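Local structure of Tll0287 protein (Thermosynechococcus elongatus, 5B82) at residues A37-D42 / Y131-D136. The protein binds a covalently attached heme c with His/Cys axial ligation in a PAS-like domain and probably serves in redox chemistry or sensing. Sequence-based numbering, arbitrary orientation. Where two conformers were deposited one is given.
Sequences AIEQLD and YFRRID. With HEC (heme c), chain B.
Arg133 grips Glu39 side-on. Arg133 NE donates to Glu39 OE1 at 3.0 Å, tilted from the guanidinium plane, while Arg133 NH2 reaches Glu39 OE2 at 2.8 Å, in that plane and on the syn lone pair; the two flat groups lie 32° apart. The bend of the arginine chain at chi2 (-94°) carries the guanidinium over to the Glu39 carboxylate. Over one guanidinium face, Asp42 OD2 stands 4.3 Å from Arg133 NE, a purely electrostatic neighbour; Asp42 OD1 is hydrogen-bonded to Tyr176 OH. A water donates to Glu39 OE1 and accepts from Tyr131 OH, so that it bridges the salt-bridged carboxylate and the tyrosine hydroxyl. A methionine in place of Arg133 would probably leave the Glu39 carboxylate without its charged mate and freer to turn. The apolar part of the contact is carried by Ile38, which is buried: Ile38 CB meets the Tyr131 ring edge at CE2 (4.0 Å), and Ile38 CG2 touches Arg133 CB at 3.9 Å. Farther along the strand, Ile135 CD1 packs on the heme methyl CMA at 3.5 Å. Segments 37-42 and 131-136 run nearly parallel, 19° apart, where helix 28-49 packs on the antiparallel sheet of a PAS-like fold and the strand's end lines the heme c pocket.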
loop_
_atom_site.group_PDB
_atom_site.type_symbol
_atom_site.label_atom_id
_atom_site.label_comp_id
_atom_site.label_asym_id
_atom_site.label_seq_id
_atom_site.Cartn_x
_atom_site.Cartn_y
_atom_site.Cartn_z
ATOM N N ALA A 37 -13.652 1.357 -1.046
ATOM C CA ALA A 37 -12.684 2.451 -1.067
ATOM C C ALA A 37 -11.271 1.924 -1.263
ATOM O O ALA A 37 -10.510 2.445 -2.099
ATOM C CB ALA A 37 -12.765 3.263 0.233
ATOM N N ILE A 38 -10.919 0.890 -0.498
ATOM C CA ILE A 38 -9.579 0.318 -0.623
ATOM C C ILE A 38 -9.341 -0.289 -2.013
ATOM O O ILE A 38 -8.290 -0.069 -2.636
ATOM C CB ILE A 38 -9.290 -0.711 0.475
ATOM C CG1 ILE A 38 -9.293 -0.009 1.843
ATOM C CG2 ILE A 38 -7.941 -1.388 0.248
ATOM C CD1 ILE A 38 -8.428 1.243 1.873
ATOM N N GLU A 39 -10.326 -1.024 -2.510
ATOM C CA GLU A 39 -10.171 -1.625 -3.829
ATOM C C GLU A 39 -10.019 -0.563 -4.930
ATOM O O GLU A 39 -9.241 -0.738 -5.875
ATOM C CB GLU A 39 -11.309 -2.606 -4.118
ATOM C CG GLU A 39 -10.876 -3.743 -5.045
ATOM C CD GLU A 39 -9.879 -4.681 -4.393
ATOM O OE1 GLU A 39 -9.811 -4.733 -3.135
ATOM O OE2 GLU A 39 -9.147 -5.368 -5.137
ATOM N N GLN A 40 -10.737 0.553 -4.789
ATOM C CA GLN A 40 -10.631 1.667 -5.734
ATOM C C GLN A 40 -9.263 2.324 -5.671
ATOM O O GLN A 40 -8.702 2.716 -6.704
ATOM C CB GLN A 40 -11.711 2.714 -5.457
ATOM C CG GLN A 40 -13.074 2.362 -6.010
ATOM C CD GLN A 40 -14.164 3.309 -5.527
ATOM O OE1 GLN A 40 -13.945 4.119 -4.620
ATOM N NE2 GLN A 40 -15.347 3.206 -6.128
ATOM N N LEU A 41 -8.729 2.455 -4.460
ATOM C CA LEU A 41 -7.374 2.968 -4.284
ATOM C C LEU A 41 -6.347 2.063 -4.987
ATOM O O LEU A 41 -5.416 2.546 -5.660
ATOM C CB LEU A 41 -7.058 3.096 -2.792
ATOM C CG LEU A 41 -5.770 3.813 -2.411
ATOM C CD1 LEU A 41 -5.773 5.231 -2.972
ATOM C CD2 LEU A 41 -5.598 3.826 -0.896
ATOM N N ASP A 42 -6.534 0.752 -4.850
ATOM C CA ASP A 42 -5.634 -0.216 -5.461
ATOM C C ASP A 42 -5.692 -0.167 -6.998
ATOM O O ASP A 42 -4.658 -0.138 -7.689
ATOM C CB ASP A 42 -5.960 -1.621 -4.959
ATOM C CG ASP A 42 -4.839 -2.601 -5.228
ATOM O OD1 ASP A 42 -3.694 -2.304 -4.815
ATOM O OD2 ASP A 42 -5.098 -3.651 -5.866
ATOM N N TYR A 131 -9.398 -3.542 8.749
ATOM C CA TYR A 131 -9.420 -4.245 7.480
ATOM C C TYR A 131 -8.053 -4.123 6.845
ATOM O O TYR A 131 -7.461 -3.034 6.841
ATOM C CB TYR A 131 -10.482 -3.629 6.562
ATOM C CG TYR A 131 -10.542 -4.189 5.139
ATOM C CD1 TYR A 131 -11.074 -5.450 4.881
ATOM C CD2 TYR A 131 -10.116 -3.433 4.050
ATOM C CE1 TYR A 131 -11.163 -5.952 3.581
ATOM C CE2 TYR A 131 -10.204 -3.935 2.732
ATOM C CZ TYR A 131 -10.732 -5.188 2.516
ATOM O OH TYR A 131 -10.825 -5.684 1.219
ATOM N N PHE A 132 -7.552 -5.244 6.326
ATOM C CA PHE A 132 -6.258 -5.288 5.671
ATOM C C PHE A 132 -6.448 -5.888 4.288
ATOM O O PHE A 132 -7.192 -6.839 4.126
ATOM C CB PHE A 132 -5.281 -6.155 6.456
ATOM C CG PHE A 132 -5.081 -5.694 7.888
ATOM C CD1 PHE A 132 -4.119 -4.751 8.193
ATOM C CD2 PHE A 132 -5.860 -6.213 8.908
ATOM C CE1 PHE A 132 -3.936 -4.307 9.520
ATOM C CE2 PHE A 132 -5.681 -5.785 10.239
ATOM C CZ PHE A 132 -4.720 -4.836 10.534
ATOM N N ARG A 133 -5.751 -5.337 3.308
ATOM C CA ARG A 133 -5.861 -5.848 1.947
ATOM C C ARG A 133 -4.465 -5.918 1.354
ATOM O O ARG A 133 -3.741 -4.919 1.306
ATOM C CB ARG A 133 -6.814 -4.970 1.121
ATOM C CG ARG A 133 -7.326 -5.628 -0.206
ATOM C CD ARG A 133 -6.468 -5.254 -1.383
ATOM N NE ARG A 133 -7.042 -5.736 -2.649
ATOM C CZ ARG A 133 -6.689 -6.871 -3.246
ATOM N NH1 ARG A 133 -5.757 -7.648 -2.696
ATOM N NH2 ARG A 133 -7.254 -7.227 -4.400
ATOM N N ARG A 134 -4.069 -7.107 0.919
ATOM C CA ARG A 134 -2.713 -7.285 0.405
ATOM C C ARG A 134 -2.450 -6.476 -0.869
ATOM O O ARG A 134 -3.355 -6.207 -1.663
ATOM C CB ARG A 134 -2.390 -8.775 0.186
ATOM C CG ARG A 134 -2.581 -9.269 -1.234
ATOM C CD ARG A 134 -2.467 -10.803 -1.343
ATOM N NE ARG A 134 -1.096 -11.304 -1.402
ATOM C CZ ARG A 134 -0.630 -12.300 -0.651
ATOM N NH1 ARG A 134 -1.424 -12.897 0.232
ATOM N NH2 ARG A 134 0.629 -12.702 -0.783
ATOM N N ILE A 135 -1.197 -6.073 -1.033
ATOM C CA ILE A 135 -0.720 -5.444 -2.257
ATOM C C ILE A 135 0.364 -6.340 -2.847
ATOM O O ILE A 135 1.372 -6.617 -2.193
ATOM C CB ILE A 135 -0.103 -4.069 -1.971
ATOM C CG1 ILE A 135 -1.143 -3.136 -1.358
ATOM C CG2 ILE A 135 0.454 -3.450 -3.257
ATOM C CD1 ILE A 135 -0.562 -1.935 -0.639
ATOM N N ASP A 136 0.166 -6.796 -4.077
ATOM C CA ASP A 136 1.170 -7.626 -4.719
ATOM C C ASP A 136 1.970 -6.819 -5.737
ATOM O O ASP A 136 1.565 -5.731 -6.140
ATOM C CB ASP A 136 0.538 -8.859 -5.369
ATOM C CG ASP A 136 0.039 -9.878 -4.343
ATOM O OD1 ASP A 136 0.641 -9.986 -3.250
ATOM O OD2 ASP A 136 -0.954 -10.581 -4.639
HETATM FE FE HEC B . 5.236 2.461 -5.490
HETATM C CHA HEC B . 5.411 3.767 -2.360
HETATM C CHB HEC B . 3.468 -0.261 -4.195
HETATM C CHC HEC B . 4.795 1.207 -8.608
HETATM C CHD HEC B . 7.310 4.906 -6.724
HETATM N NA HEC B . 4.616 1.828 -3.617
HETATM C C1A HEC B . 4.687 2.609 -2.481
HETATM C C2A HEC B . 3.886 1.987 -1.444
HETATM C C3A HEC B . 3.353 0.877 -1.968
HETATM C C4A HEC B . 3.802 0.752 -3.331
HETATM C CMA HEC B . 2.427 -0.134 -1.272
HETATM C CAA HEC B . 3.672 2.525 -0.006
HETATM C CBA HEC B . 4.556 1.810 1.016
HETATM C CGA HEC B . 5.943 2.393 1.002
HETATM O O1A HEC B . 6.902 1.658 0.660
HETATM O O2A HEC B . 6.098 3.606 1.301
HETATM N NB HEC B . 4.323 0.782 -6.233
HETATM C C1B HEC B . 3.606 -0.183 -5.557
HETATM C C2B HEC B . 3.026 -1.093 -6.523
HETATM C C3B HEC B . 3.401 -0.691 -7.739
HETATM C C4B HEC B . 4.213 0.498 -7.584
HETATM C CMB HEC B . 2.172 -2.342 -6.183
HETATM C CAB HEC B . 3.026 -1.355 -9.085
HETATM C CBB HEC B . 1.504 -1.233 -9.354
HETATM N NC HEC B . 5.956 2.947 -7.316
HETATM C C1C HEC B . 5.596 2.324 -8.490
HETATM C C2C HEC B . 6.083 3.132 -9.589
HETATM C C3C HEC B . 6.892 4.077 -9.078
HETATM C C4C HEC B . 6.752 4.028 -7.634
HETATM C CMC HEC B . 6.050 2.651 -11.059
HETATM C CAC HEC B . 7.746 5.113 -9.856
HETATM C CBC HEC B . 6.954 6.027 -10.821
HETATM N ND HEC B . 6.260 4.036 -4.678
HETATM C C1D HEC B . 6.946 5.006 -5.401
HETATM C C2D HEC B . 7.220 6.134 -4.531
HETATM C C3D HEC B . 6.631 5.755 -3.179
HETATM C C4D HEC B . 6.060 4.448 -3.359
HETATM C CMD HEC B . 7.956 7.444 -4.883
HETATM C CAD HEC B . 6.610 6.592 -1.882
HETATM C CBD HEC B . 5.328 7.412 -1.967
HETATM C CGD HEC B . 5.054 8.152 -0.676
HETATM O O1D HEC B . 5.858 9.032 -0.295
HETATM O O2D HEC B . 4.020 7.856 -0.039
HETATM O O HOH W 1 -10.536 -3.896 -0.676
#